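Local coordinates for protein polymerase subunit PA (Dhori virus, PDB 4CGS) that forms the N-terminal, cap-snatching-type domain of a subunit of the viral RNA polymerase and probably takes part in RNA binding, at residues R5-S10 / E14-S19; K23-N28 / E33-E38; H52-V57 / D92-K97; Y113-A116 / I120-R123. All coordinates share one frame; numbering follows the deposited sequence.

Contact 1 of 4, residues R5-S10 / E14-S19; sequences RHKPKS and EIWALS
The indole of Trp16 carries Lys7 on one face: Lys7 CB lies 3.8 Å from the centroid of the five-membered ring of Trp16, 11° off the ring normal, a CH-pi contact. Arg35 of helix 31-44 occupies the opposite face in a cation-pi arrangement, so the indole is held between two basic side chains. Pro8 comes in obliquely and at about a right angle to the Trp16 side chain, with its CD 4.1 Å from Trp16 CZ3. The Lys7 and Trp16 side chains run past each other in opposite directions, the aliphatic part of the lysine following the indole back toward its stem until Lys7 CD is 3.6 Å from Trp16 CB. Trp16 CG is anti to its backbone N (chi1 -174°), which lays the ring out toward the preceding loop. Beyond CD the lysine bends twice and turns away from the indole. Its NZ is bonded to Pro8 O at 2.9 Å, from 35° out of the carbonyl plane, and also to Ile11 O, so the ammonium holds two carbonyls of its own loop while CB, CG and CD lie against the tryptophan. Trp16 NE1 is hydrogen-bonded to Asp4 OD1. Ser19 OG donates to Trp16 O at 2.7 Å. This is an N-terminal arm folded back on the first helix, 13-18, of an orthomyxovirus PA N-terminal domain.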
loop_
_atom_site.group_PDB
_atom_site.type_symbol
_atom_site.label_atom_id
_atom_site.label_comp_id
_atom_site.label_asym_id
_atom_site.label_seq_id
_atom_site.Cartn_x
_atom_site.Cartn_y
_atom_site.Cartn_z
ATOM N N ARG A 5 -4.894 -4.566 21.372
ATOM C CA ARG A 5 -4.601 -5.952 21.630
ATOM C C ARG A 5 -4.591 -6.755 20.333
ATOM O O ARG A 5 -4.025 -7.829 20.228
ATOM C CB ARG A 5 -5.553 -6.559 22.673
ATOM C CG ARG A 5 -6.986 -6.764 22.219
ATOM C CD ARG A 5 -7.764 -7.583 23.255
ATOM N NE ARG A 5 -7.555 -9.048 23.094
ATOM C CZ ARG A 5 -6.679 -9.801 23.777
ATOM N NH1 ARG A 5 -5.867 -9.265 24.702
ATOM N NH2 ARG A 5 -6.591 -11.110 23.527
ATOM N N HIS A 6 -5.259 -6.204 19.350
ATOM C CA HIS A 6 -5.466 -6.836 18.068
ATOM C C HIS A 6 -4.416 -6.535 17.020
ATOM O O HIS A 6 -4.454 -7.119 15.928
ATOM C CB HIS A 6 -6.875 -6.484 17.493
ATOM C CG HIS A 6 -8.009 -6.881 18.418
ATOM N ND1 HIS A 6 -8.262 -8.154 18.763
ATOM C CD2 HIS A 6 -8.957 -6.089 19.044
ATOM C CE1 HIS A 6 -9.365 -8.172 19.579
ATOM N NE2 HIS A 6 -9.783 -6.894 19.734
ATOM N N LYS A 7 -3.480 -5.626 17.316
ATOM C CA LYS A 7 -2.409 -5.297 16.337
ATOM C C LYS A 7 -1.613 -6.542 16.070
ATOM O O LYS A 7 -1.079 -7.120 17.003
ATOM C CB LYS A 7 -1.492 -4.267 16.896
ATOM C CG LYS A 7 -0.435 -3.796 15.879
ATOM C CD LYS A 7 0.593 -2.859 16.472
ATOM C CE LYS A 7 1.576 -3.536 17.385
ATOM N NZ LYS A 7 2.430 -4.550 16.704
ATOM N N PRO A 8 -1.451 -6.951 14.790
ATOM C CA PRO A 8 -0.525 -8.012 14.480
ATOM C C PRO A 8 0.920 -7.644 14.882
ATOM O O PRO A 8 1.306 -6.485 14.841
ATOM C CB PRO A 8 -0.682 -8.176 12.960
ATOM C CG PRO A 8 -2.001 -7.593 12.643
ATOM C CD PRO A 8 -2.144 -6.462 13.588
ATOM N N LYS A 9 1.682 -8.648 15.285
ATOM C CA LYS A 9 3.075 -8.435 15.592
ATOM C C LYS A 9 3.813 -7.830 14.396
ATOM O O LYS A 9 4.738 -7.086 14.550
ATOM C CB LYS A 9 3.755 -9.754 15.960
ATOM C CG LYS A 9 5.158 -9.672 16.549
ATOM C CD LYS A 9 5.795 -11.063 16.656
ATOM C CE LYS A 9 6.468 -11.347 17.999
ATOM N NZ LYS A 9 7.802 -10.693 18.039
ATOM N N SER A 10 3.368 -8.217 13.206
ATOM C CA SER A 10 4.032 -7.803 11.986
ATOM C C SER A 10 3.789 -6.380 11.537
ATOM O O SER A 10 4.381 -5.950 10.502
ATOM C CB SER A 10 3.664 -8.766 10.837
ATOM O OG SER A 10 3.917 -10.123 11.099
ATOM N N GLU A 14 3.972 2.116 15.341
ATOM C CA GLU A 14 3.766 3.516 14.832
ATOM C C GLU A 14 2.856 3.565 13.635
ATOM O O GLU A 14 2.081 4.512 13.532
ATOM C CB GLU A 14 5.104 4.224 14.622
ATOM C CG GLU A 14 6.054 3.579 13.611
ATOM C CD GLU A 14 6.993 2.485 14.119
ATOM O OE1 GLU A 14 6.683 1.853 15.146
ATOM O OE2 GLU A 14 8.040 2.312 13.425
ATOM N N ILE A 15 2.889 2.561 12.777
ATOM C CA ILE A 15 1.917 2.453 11.663
ATOM C C ILE A 15 0.513 2.199 12.175
ATOM O O ILE A 15 -0.439 2.840 11.746
ATOM C CB ILE A 15 2.429 1.485 10.586
ATOM C CG1 ILE A 15 3.595 2.114 9.817
ATOM C CG2 ILE A 15 1.234 1.037 9.711
ATOM C CD1 ILE A 15 4.265 1.147 8.822
ATOM N N TRP A 16 0.372 1.313 13.163
ATOM C CA TRP A 16 -0.902 1.063 13.778
ATOM C C TRP A 16 -1.423 2.324 14.396
ATOM O O TRP A 16 -2.620 2.679 14.219
ATOM C CB TRP A 16 -0.784 -0.019 14.781
ATOM C CG TRP A 16 -2.055 -0.498 15.421
ATOM C CD1 TRP A 16 -2.527 -0.229 16.695
ATOM C CD2 TRP A 16 -2.990 -1.407 14.848
ATOM N NE1 TRP A 16 -3.638 -0.877 16.912
ATOM C CE2 TRP A 16 -4.004 -1.626 15.856
ATOM C CE3 TRP A 16 -3.112 -2.016 13.632
ATOM C CZ2 TRP A 16 -5.088 -2.458 15.627
ATOM C CZ3 TRP A 16 -4.161 -2.887 13.433
ATOM C CH2 TRP A 16 -5.126 -3.084 14.415
ATOM N N ALA A 17 -0.592 3.040 15.115
ATOM C CA ALA A 17 -1.071 4.259 15.740
ATOM C C ALA A 17 -1.488 5.314 14.655
ATOM O O ALA A 17 -2.501 6.040 14.796
ATOM C CB ALA A 17 -0.021 4.830 16.672
ATOM N N LEU A 18 -0.687 5.476 13.633
ATOM C CA LEU A 18 -0.957 6.424 12.580
ATOM C C LEU A 18 -2.326 6.117 11.901
ATOM O O LEU A 18 -3.058 7.023 11.465
ATOM C CB LEU A 18 0.204 6.512 11.548
ATOM C CG LEU A 18 0.024 7.653 10.517
ATOM C CD1 LEU A 18 -0.318 9.023 11.158
ATOM C CD2 LEU A 18 1.193 7.754 9.562
ATOM N N SER A 19 -2.639 4.844 11.777
ATOM C CA SER A 19 -3.905 4.451 11.185
ATOM C C SER A 19 -5.126 4.976 11.914
ATOM O O SER A 19 -6.230 4.982 11.355
ATOM C CB SER A 19 -4.035 2.958 10.998
ATOM O OG SER A 19 -4.270 2.281 12.180
#

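Contact 2 of 4, residues K23-N28 / E33-E38; sequences KEWMSN and EARIVE
Stacking comes first: Trp25 and Arg35 lie side by side and point the same way, the guanidinium flat on the indole with planes 9° apart and centres 4.6 Å apart. The chain of Arg35, extended from CG to NE, also lies along the ring, and its CD sits 3.5 Å from the centroid of the Trp25 six-membered ring, over the face. Met26 CG lies over the opposite face of the indole, toward the rim. Arg35 NE and NH2 are hydrogen-bonded to Ser19 OG and Trp16 O, and Trp25 NE1 to Ser19 O, so both stacked groups are also tied to the end of the preceding segment 14-19. The piece joined here is the linker between helix 13-18 and helix 31-44, whose residues 23-27 turn helically without regular bonds and pack on the side of the second helix. Polar contacts involve Glu38. Its OE1 approaches the edge of Trp25, 3.3 Å from Trp25 CD1, and accepts a weak, bent bond from Trp25 N at 3.0 Å (126°); its OE2 is held by Ser22 and Trp65. Trp25 CG stands between its backbone N and carbonyl carbon (chi1 58°), which turns the ring over the arginine. Apolar contacts close on Ala34, whose CB lies 3.9 Å from Trp25 CB and 3.6 Å from Asn28 CB.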
loop_
_atom_site.group_PDB
_atom_site.type_symbol
_atom_site.label_atom_id
_atom_site.label_comp_id
_atom_site.label_asym_id
_atom_site.label_seq_id
_atom_site.Cartn_x
_atom_site.Cartn_y
_atom_site.Cartn_z
ATOM N N LYS A 23 -10.414 7.353 8.529
ATOM C CA LYS A 23 -11.813 6.951 8.583
ATOM C C LYS A 23 -12.131 5.807 7.657
ATOM O O LYS A 23 -13.237 5.260 7.730
ATOM C CB LYS A 23 -12.693 8.135 8.290
ATOM C CG LYS A 23 -12.436 9.360 9.148
ATOM C CD LYS A 23 -13.725 9.977 9.628
ATOM C CE LYS A 23 -13.488 11.012 10.728
ATOM N NZ LYS A 23 -13.135 12.349 10.146
ATOM N N GLU A 24 -11.172 5.416 6.827
ATOM C CA GLU A 24 -11.490 4.357 5.805
ATOM C C GLU A 24 -11.801 3.028 6.473
ATOM O O GLU A 24 -12.872 2.466 6.290
ATOM C CB GLU A 24 -10.340 4.274 4.756
ATOM C CG GLU A 24 -10.425 5.445 3.806
ATOM C CD GLU A 24 -11.565 5.290 2.781
ATOM O OE1 GLU A 24 -12.164 4.164 2.692
ATOM O OE2 GLU A 24 -11.849 6.231 2.007
ATOM N N TRP A 25 -10.866 2.451 7.235
ATOM C CA TRP A 25 -11.140 1.198 7.879
ATOM C C TRP A 25 -12.361 1.304 8.792
ATOM O O TRP A 25 -13.120 0.345 8.989
ATOM C CB TRP A 25 -9.951 0.626 8.663
ATOM C CG TRP A 25 -9.394 1.490 9.741
ATOM C CD1 TRP A 25 -8.397 2.471 9.668
ATOM C CD2 TRP A 25 -9.868 1.493 11.144
ATOM N NE1 TRP A 25 -8.219 2.986 10.921
ATOM C CE2 TRP A 25 -9.063 2.418 11.821
ATOM C CE3 TRP A 25 -10.788 0.742 11.873
ATOM C CZ2 TRP A 25 -9.229 2.684 13.184
ATOM C CZ3 TRP A 25 -10.957 1.012 13.219
ATOM C CH2 TRP A 25 -10.179 1.930 13.867
ATOM N N MET A 26 -12.556 2.466 9.410
ATOM C CA MET A 26 -13.689 2.676 10.326
ATOM C C MET A 26 -15.068 2.560 9.659
ATOM O O MET A 26 -16.066 2.311 10.326
ATOM C CB MET A 26 -13.518 4.047 10.960
ATOM C CG MET A 26 -12.318 4.227 11.890
ATOM S SD MET A 26 -12.307 5.906 12.562
ATOM C CE MET A 26 -10.631 6.096 13.063
ATOM N N SER A 27 -15.083 2.796 8.363
ATOM C CA SER A 27 -16.288 2.740 7.591
ATOM C C SER A 27 -16.635 1.332 7.138
ATOM O O SER A 27 -17.766 1.082 6.618
ATOM C CB SER A 27 -16.180 3.645 6.360
ATOM O OG SER A 27 -15.332 3.111 5.347
ATOM N N ASN A 28 -15.758 0.371 7.411
ATOM C CA ASN A 28 -15.968 -0.975 6.940
ATOM C C ASN A 28 -16.775 -1.767 7.941
ATOM O O ASN A 28 -16.612 -1.550 9.149
ATOM C CB ASN A 28 -14.611 -1.647 6.729
ATOM C CG ASN A 28 -14.677 -2.872 5.827
ATOM O OD1 ASN A 28 -15.167 -3.915 6.226
ATOM N ND2 ASN A 28 -14.137 -2.730 4.618
ATOM N N GLU A 33 -10.373 -6.109 10.496
ATOM C CA GLU A 33 -9.813 -6.713 9.304
ATOM C C GLU A 33 -9.388 -5.603 8.314
ATOM O O GLU A 33 -8.323 -5.639 7.725
ATOM C CB GLU A 33 -10.783 -7.643 8.633
ATOM C CG GLU A 33 -11.182 -8.930 9.364
ATOM C CD GLU A 33 -12.261 -8.784 10.437
ATOM O OE1 GLU A 33 -12.610 -7.691 10.862
ATOM O OE2 GLU A 33 -12.855 -9.825 10.809
ATOM N N ALA A 34 -10.276 -4.654 8.107
ATOM C CA ALA A 34 -9.991 -3.549 7.240
ATOM C C ALA A 34 -8.851 -2.718 7.730
ATOM O O ALA A 34 -8.017 -2.269 6.904
ATOM C CB ALA A 34 -11.224 -2.688 7.020
ATOM N N ARG A 35 -8.698 -2.506 9.005
ATOM C CA ARG A 35 -7.597 -1.710 9.562
ATOM C C ARG A 35 -6.279 -2.430 9.311
ATOM O O ARG A 35 -5.276 -1.785 8.949
ATOM C CB ARG A 35 -7.792 -1.495 11.053
ATOM C CG ARG A 35 -6.810 -0.575 11.708
ATOM C CD ARG A 35 -7.150 -0.240 13.123
ATOM N NE ARG A 35 -6.167 0.677 13.688
ATOM C CZ ARG A 35 -6.182 1.064 14.974
ATOM N NH1 ARG A 35 -7.149 0.583 15.770
ATOM N NH2 ARG A 35 -5.215 1.855 15.475
ATOM N N ILE A 36 -6.256 -3.763 9.521
ATOM C CA ILE A 36 -5.060 -4.499 9.231
ATOM C C ILE A 36 -4.683 -4.415 7.802
ATOM O O ILE A 36 -3.527 -4.149 7.483
ATOM C CB ILE A 36 -5.194 -5.971 9.709
ATOM C CG1 ILE A 36 -5.296 -6.006 11.268
ATOM C CG2 ILE A 36 -3.994 -6.799 9.245
ATOM C CD1 ILE A 36 -5.704 -7.330 11.871
ATOM N N VAL A 37 -5.613 -4.655 6.894
ATOM C CA VAL A 37 -5.337 -4.495 5.463
ATOM C C VAL A 37 -4.839 -3.098 5.094
ATOM O O VAL A 37 -3.904 -2.966 4.301
ATOM C CB VAL A 37 -6.505 -4.959 4.587
ATOM C CG1 VAL A 37 -6.267 -4.621 3.116
ATOM C CG2 VAL A 37 -6.718 -6.456 4.758
ATOM N N GLU A 38 -5.413 -2.088 5.726
ATOM C CA GLU A 38 -4.997 -0.680 5.411
ATOM C C GLU A 38 -3.585 -0.441 5.905
ATOM O O GLU A 38 -2.778 0.209 5.242
ATOM C CB GLU A 38 -6.004 0.300 6.022
ATOM C CG GLU A 38 -5.858 1.723 5.500
ATOM C CD GLU A 38 -6.932 2.656 5.987
ATOM O OE1 GLU A 38 -7.999 2.215 6.438
ATOM O OE2 GLU A 38 -6.653 3.885 5.972
#

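Contact 3 of 4, residues H52-V57 / D92-K97; sequences HLHNGV and DLKERK
His54 and Lys94, whose CA atoms are 5.9 Å apart, sit on two neighbouring hairpin turns of one mixed sheet: a type I' turn from His54 to Val57 links strands 53-54 and 57-62, and residues 92-97, with helical angles at 93-95 and a G1 beta bulge where Arg96 and Lys97 both face Asp92, link strands 90-92 and 97-104. The His54 imidazole lies over the start of the second turn. Lys94 CA is 3.7 Å from the ring centroid and only 6° off its normal, a CH-pi contact over the face, and Lys94 CB is 3.7 Å from His54 CG. Asn55 CB covers the opposite face. The carbonyl oxygen of Leu93 approaches obliquely, 3.5 Å from His54 CD2. His54 CG is anti to the backbone N (chi1 165°), which directs the ring toward Lys94. The extended chain of Lys94 then leaves the ring, with NZ 6.2 Å from His54 ND1. Asp92 OD1 accepts Lys94 N nearly along the C-O axis and Glu95 N from above the carboxylate plane, an Asx turn and Asx motif on the same oxygen, while OD2 makes a salt bridge to Arg59 and a hydrogen bond to Tyr137 OH. No hydrogen bond links the two segments directly; they meet by carbon packing on the ring, beside the Leu93-Arg59 backbone bonds, and the carboxylate probably contributes indirectly, by helping to place the CA and CB that the ring covers.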
loop_
_atom_site.group_PDB
_atom_site.type_symbol
_atom_site.label_atom_id
_atom_site.label_comp_id
_atom_site.label_asym_id
_atom_site.label_seq_id
_atom_site.Cartn_x
_atom_site.Cartn_y
_atom_site.Cartn_z
ATOM N N HIS A 52 14.908 4.645 -1.325
ATOM C CA HIS A 52 15.088 4.664 -2.782
ATOM C C HIS A 52 15.222 6.114 -3.210
ATOM O O HIS A 52 14.367 6.930 -2.890
ATOM C CB HIS A 52 13.900 4.011 -3.507
ATOM C CG HIS A 52 13.934 2.557 -3.416
ATOM N ND1 HIS A 52 14.761 1.792 -4.180
ATOM C CD2 HIS A 52 13.317 1.709 -2.521
ATOM C CE1 HIS A 52 14.631 0.494 -3.765
ATOM N NE2 HIS A 52 13.808 0.463 -2.724
ATOM N N LEU A 53 16.289 6.439 -3.932
ATOM C CA LEU A 53 16.610 7.833 -4.299
ATOM C C LEU A 53 16.529 8.020 -5.799
ATOM O O LEU A 53 16.737 7.071 -6.599
ATOM C CB LEU A 53 18.013 8.242 -3.818
ATOM C CG LEU A 53 18.389 8.154 -2.328
ATOM C CD1 LEU A 53 19.876 8.501 -2.228
ATOM C CD2 LEU A 53 17.521 8.989 -1.388
ATOM N N HIS A 54 16.242 9.240 -6.181
ATOM C CA HIS A 54 16.322 9.709 -7.558
ATOM C C HIS A 54 16.849 11.130 -7.492
ATOM O O HIS A 54 16.331 11.922 -6.739
ATOM C CB HIS A 54 14.923 9.682 -8.246
ATOM C CG HIS A 54 14.871 10.483 -9.553
ATOM N ND1 HIS A 54 15.564 10.088 -10.641
ATOM C CD2 HIS A 54 14.205 11.627 -9.876
ATOM C CE1 HIS A 54 15.359 10.995 -11.633
ATOM N NE2 HIS A 54 14.535 11.943 -11.174
ATOM N N ASN A 55 17.955 11.418 -8.186
ATOM C CA ASN A 55 18.616 12.705 -8.185
ATOM C C ASN A 55 18.970 13.108 -6.755
ATOM O O ASN A 55 18.844 14.283 -6.371
ATOM C CB ASN A 55 17.712 13.737 -8.846
ATOM C CG ASN A 55 18.435 14.978 -9.233
ATOM O OD1 ASN A 55 19.636 14.979 -9.395
ATOM N ND2 ASN A 55 17.706 16.044 -9.361
ATOM N N GLY A 56 19.371 12.125 -5.948
ATOM C CA GLY A 56 19.968 12.327 -4.637
ATOM C C GLY A 56 19.007 12.475 -3.505
ATOM O O GLY A 56 19.428 12.623 -2.375
ATOM N N VAL A 57 17.737 12.411 -3.805
ATOM C CA VAL A 57 16.698 12.655 -2.797
ATOM C C VAL A 57 15.631 11.549 -2.962
ATOM O O VAL A 57 15.673 10.796 -3.960
ATOM C CB VAL A 57 16.071 14.052 -2.929
ATOM C CG1 VAL A 57 17.114 15.103 -2.693
ATOM C CG2 VAL A 57 15.340 14.267 -4.266
ATOM N N ASP A 92 5.906 8.887 -8.043
ATOM C CA ASP A 92 7.184 8.370 -8.421
ATOM C C ASP A 92 7.860 9.487 -9.229
ATOM O O ASP A 92 7.460 9.764 -10.366
ATOM C CB ASP A 92 6.995 7.135 -9.269
ATOM C CG ASP A 92 8.289 6.549 -9.775
ATOM O OD1 ASP A 92 9.342 7.195 -9.759
ATOM O OD2 ASP A 92 8.260 5.357 -10.220
ATOM N N LEU A 93 8.827 10.166 -8.615
ATOM C CA LEU A 93 9.442 11.331 -9.236
ATOM C C LEU A 93 10.465 10.952 -10.322
ATOM O O LEU A 93 10.903 11.795 -11.162
ATOM C CB LEU A 93 10.073 12.190 -8.166
ATOM C CG LEU A 93 9.173 12.610 -6.992
ATOM C CD1 LEU A 93 9.893 13.566 -6.043
ATOM C CD2 LEU A 93 7.901 13.240 -7.565
ATOM N N LYS A 94 10.884 9.702 -10.337
ATOM C CA LYS A 94 11.823 9.195 -11.408
ATOM C C LYS A 94 11.047 8.947 -12.652
ATOM O O LYS A 94 11.403 9.490 -13.723
ATOM C CB LYS A 94 12.570 7.979 -10.912
ATOM C CG LYS A 94 13.408 7.348 -11.981
ATOM C CD LYS A 94 13.969 6.036 -11.473
ATOM C CE LYS A 94 14.783 5.320 -12.524
ATOM N NZ LYS A 94 15.151 4.003 -11.978
ATOM N N GLU A 95 10.029 8.136 -12.552
ATOM C CA GLU A 95 9.220 7.721 -13.709
ATOM C C GLU A 95 8.129 8.744 -14.067
ATOM O O GLU A 95 7.541 8.655 -15.164
ATOM C CB GLU A 95 8.630 6.319 -13.485
ATOM C CG GLU A 95 9.694 5.246 -13.343
ATOM C CD GLU A 95 10.593 5.111 -14.532
ATOM O OE1 GLU A 95 10.139 5.452 -15.628
ATOM O OE2 GLU A 95 11.734 4.652 -14.340
ATOM N N ARG A 96 7.853 9.705 -13.171
ATOM C CA ARG A 96 6.810 10.714 -13.401
ATOM C C ARG A 96 5.452 9.987 -13.509
ATOM O O ARG A 96 4.712 10.197 -14.466
ATOM C CB ARG A 96 7.090 11.589 -14.631
ATOM C CG ARG A 96 8.483 12.174 -14.653
ATOM C CD ARG A 96 8.536 13.344 -13.648
ATOM N NE ARG A 96 7.519 14.361 -14.011
ATOM C CZ ARG A 96 7.184 15.397 -13.260
ATOM N NH1 ARG A 96 7.745 15.533 -12.089
ATOM N NH2 ARG A 96 6.179 16.225 -13.642
ATOM N N LYS A 97 5.146 9.208 -12.480
ATOM C CA LYS A 97 3.927 8.405 -12.455
ATOM C C LYS A 97 3.262 8.588 -11.081
ATOM O O LYS A 97 3.981 8.805 -10.073
ATOM C CB LYS A 97 4.213 6.922 -12.623
ATOM C CG LYS A 97 4.959 6.444 -13.847
ATOM C CD LYS A 97 4.129 6.347 -15.076
ATOM C CE LYS A 97 4.911 5.977 -16.307
ATOM N NZ LYS A 97 4.081 6.100 -17.515
#

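Contact 4 of 4, residues Y113-A116 / I120-R123; sequences YQTA and IFVR
Water rather than a direct hydrogen bond joins Thr115 to Phe121: one molecule stands 3.2 Å from Thr115 OG1 and accepts from Phe121 N at 3.0 Å. Phe121 belongs to strand 119-125, an outermost strand of the mixed sheet, and residues 113-116 lie in the loop that leads to it from its parallel neighbour, strand 97-104. The water thus binds a backbone N of this outermost strand. Thr115 and Phe121 run past each other in opposite directions, Thr115 CB lying 3.5 Å from Phe121 CD1; the still shorter approach of the Thr115 methyl to that ring is doubtful in the model. Thr115 OG1 stands between the backbone N and the carbonyl carbon (chi1 64°), where it also makes a weak bond to Glu119 O. The Phe121 ring is also stacked with Tyr100 of strand 97-104. Arg123 is modelled in two conformers; in the one described, and so less certain, it crosses Tyr113 at about a right angle, the guanidinium and ring planes 85° apart. Arg123 NH2 then lies near the plane of the tyrosine ring at its edge, 4.1 Å from Tyr113 CD2, which in turn sits over a guanidinium face; Arg123 NE is bonded to Tyr104 OH. In this same conformer a second water accepts from Arg123 NH2 at 2.7 Å; it gives a weak bond to Gln114 O and rests above the Phe121 ring plane, offset toward the rim.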
loop_
_atom_site.group_PDB
_atom_site.type_symbol
_atom_site.label_atom_id
_atom_site.label_comp_id
_atom_site.label_asym_id
_atom_site.label_seq_id
_atom_site.Cartn_x
_atom_site.Cartn_y
_atom_site.Cartn_z
ATOM N N TYR A 113 -5.445 -4.511 -15.116
ATOM C CA TYR A 113 -6.461 -3.866 -15.930
ATOM C C TYR A 113 -5.938 -2.502 -16.310
ATOM O O TYR A 113 -5.134 -1.929 -15.556
ATOM C CB TYR A 113 -7.809 -3.814 -15.215
ATOM C CG TYR A 113 -8.422 -5.184 -14.961
ATOM C CD1 TYR A 113 -8.904 -5.962 -16.009
ATOM C CD2 TYR A 113 -8.482 -5.732 -13.648
ATOM C CE1 TYR A 113 -9.394 -7.235 -15.771
ATOM C CE2 TYR A 113 -9.053 -6.985 -13.423
ATOM C CZ TYR A 113 -9.473 -7.726 -14.511
ATOM O OH TYR A 113 -9.982 -8.998 -14.348
ATOM N N GLN A 114 -6.450 -1.933 -17.394
ATOM C CA GLN A 114 -6.000 -0.642 -17.956
ATOM C C GLN A 114 -5.915 0.508 -16.917
ATOM O O GLN A 114 -6.752 0.626 -16.002
ATOM C CB GLN A 114 -7.017 -0.195 -19.036
ATOM C CG GLN A 114 -6.578 0.969 -19.895
ATOM C CD GLN A 114 -7.676 1.596 -20.834
ATOM O OE1 GLN A 114 -8.910 1.389 -20.706
ATOM N NE2 GLN A 114 -7.214 2.380 -21.771
ATOM N N THR A 115 -4.832 1.258 -17.040
ATOM C CA THR A 115 -4.646 2.510 -16.320
ATOM C C THR A 115 -4.282 3.594 -17.346
ATOM O O THR A 115 -3.987 3.275 -18.487
ATOM C CB THR A 115 -3.581 2.353 -15.187
ATOM O OG1 THR A 115 -2.325 2.057 -15.788
ATOM C CG2 THR A 115 -3.994 1.219 -14.215
ATOM N N ALA A 116 -4.235 4.864 -16.926
ATOM C CA ALA A 116 -3.785 5.960 -17.723
ATOM C C ALA A 116 -2.270 5.881 -17.927
ATOM O O ALA A 116 -1.590 5.173 -17.194
ATOM C CB ALA A 116 -4.167 7.255 -17.048
ATOM N N ILE A 120 0.504 3.974 -12.471
ATOM C CA ILE A 120 0.920 2.619 -12.217
ATOM C C ILE A 120 0.064 2.075 -11.074
ATOM O O ILE A 120 -0.033 2.669 -10.011
ATOM C CB ILE A 120 2.430 2.541 -11.787
ATOM C CG1 ILE A 120 3.311 3.000 -12.908
ATOM C CG2 ILE A 120 2.735 1.097 -11.244
ATOM C CD1 ILE A 120 3.368 2.085 -14.083
ATOM N N PHE A 121 -0.511 0.881 -11.234
ATOM C CA PHE A 121 -1.263 0.220 -10.182
ATOM C C PHE A 121 -0.465 -1.011 -9.696
ATOM O O PHE A 121 -0.478 -2.042 -10.304
ATOM C CB PHE A 121 -2.648 -0.203 -10.710
ATOM C CG PHE A 121 -3.707 0.920 -10.784
ATOM C CD1 PHE A 121 -3.527 1.956 -11.685
ATOM C CD2 PHE A 121 -4.835 0.956 -9.955
ATOM C CE1 PHE A 121 -4.441 2.966 -11.826
ATOM C CE2 PHE A 121 -5.722 2.011 -10.056
ATOM C CZ PHE A 121 -5.537 2.999 -11.023
ATOM N N VAL A 122 0.133 -0.857 -8.525
ATOM C CA VAL A 122 0.795 -1.968 -7.800
ATOM C C VAL A 122 -0.293 -2.811 -7.206
ATOM O O VAL A 122 -1.126 -2.326 -6.378
ATOM C CB VAL A 122 1.761 -1.421 -6.724
ATOM C CG1 VAL A 122 2.138 -2.476 -5.715
ATOM C CG2 VAL A 122 2.992 -0.775 -7.407
ATOM N N ARG A 123 -0.274 -4.107 -7.557
ATOM C CA ARG A 123 -1.336 -5.046 -7.192
ATOM C C ARG A 123 -0.690 -6.283 -6.613
ATOM O O ARG A 123 0.041 -7.001 -7.292
ATOM C CB ARG A 123 -2.237 -5.435 -8.373
ATOM C CG ARG A 123 -3.247 -4.333 -8.793
ATOM C CD ARG A 123 -4.057 -4.813 -9.991
ATOM N NE ARG A 123 -5.342 -4.095 -10.183
ATOM C CZ ARG A 123 -5.666 -3.303 -11.222
ATOM N NH1 ARG A 123 -4.781 -3.060 -12.206
ATOM N NH2 ARG A 123 -6.920 -2.794 -11.308
HETATM O O HOH W 1 -7.047 -0.596 -12.897
HETATM O O HOH W 2 -0.765 -0.141 -13.999
#

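The four contacts form two pairs. Contacts 1 and 2, with centres about 12 Å apart, involve the successive helices 13-18 and 31-44: Ser19 O of contact 1 probably accepts from Trp25 NE1 of contact 2 at 2.9 Å, and Pro8 CG meets Ile36 CD1 at 3.8 Å. Contacts 3 and 4 both belong to the mixed sheet, centres about 19 Å apart, and touch where Lys97 CG packs on Ile120 CG1 at 3.9 Å. Across the domain the pairs do not meet: contacts 2 and 3 have centres about 30 Å apart and contacts 1 and 4 about 28 Å, each on opposite sides of the chain's centre. Along the chain all four follow in series.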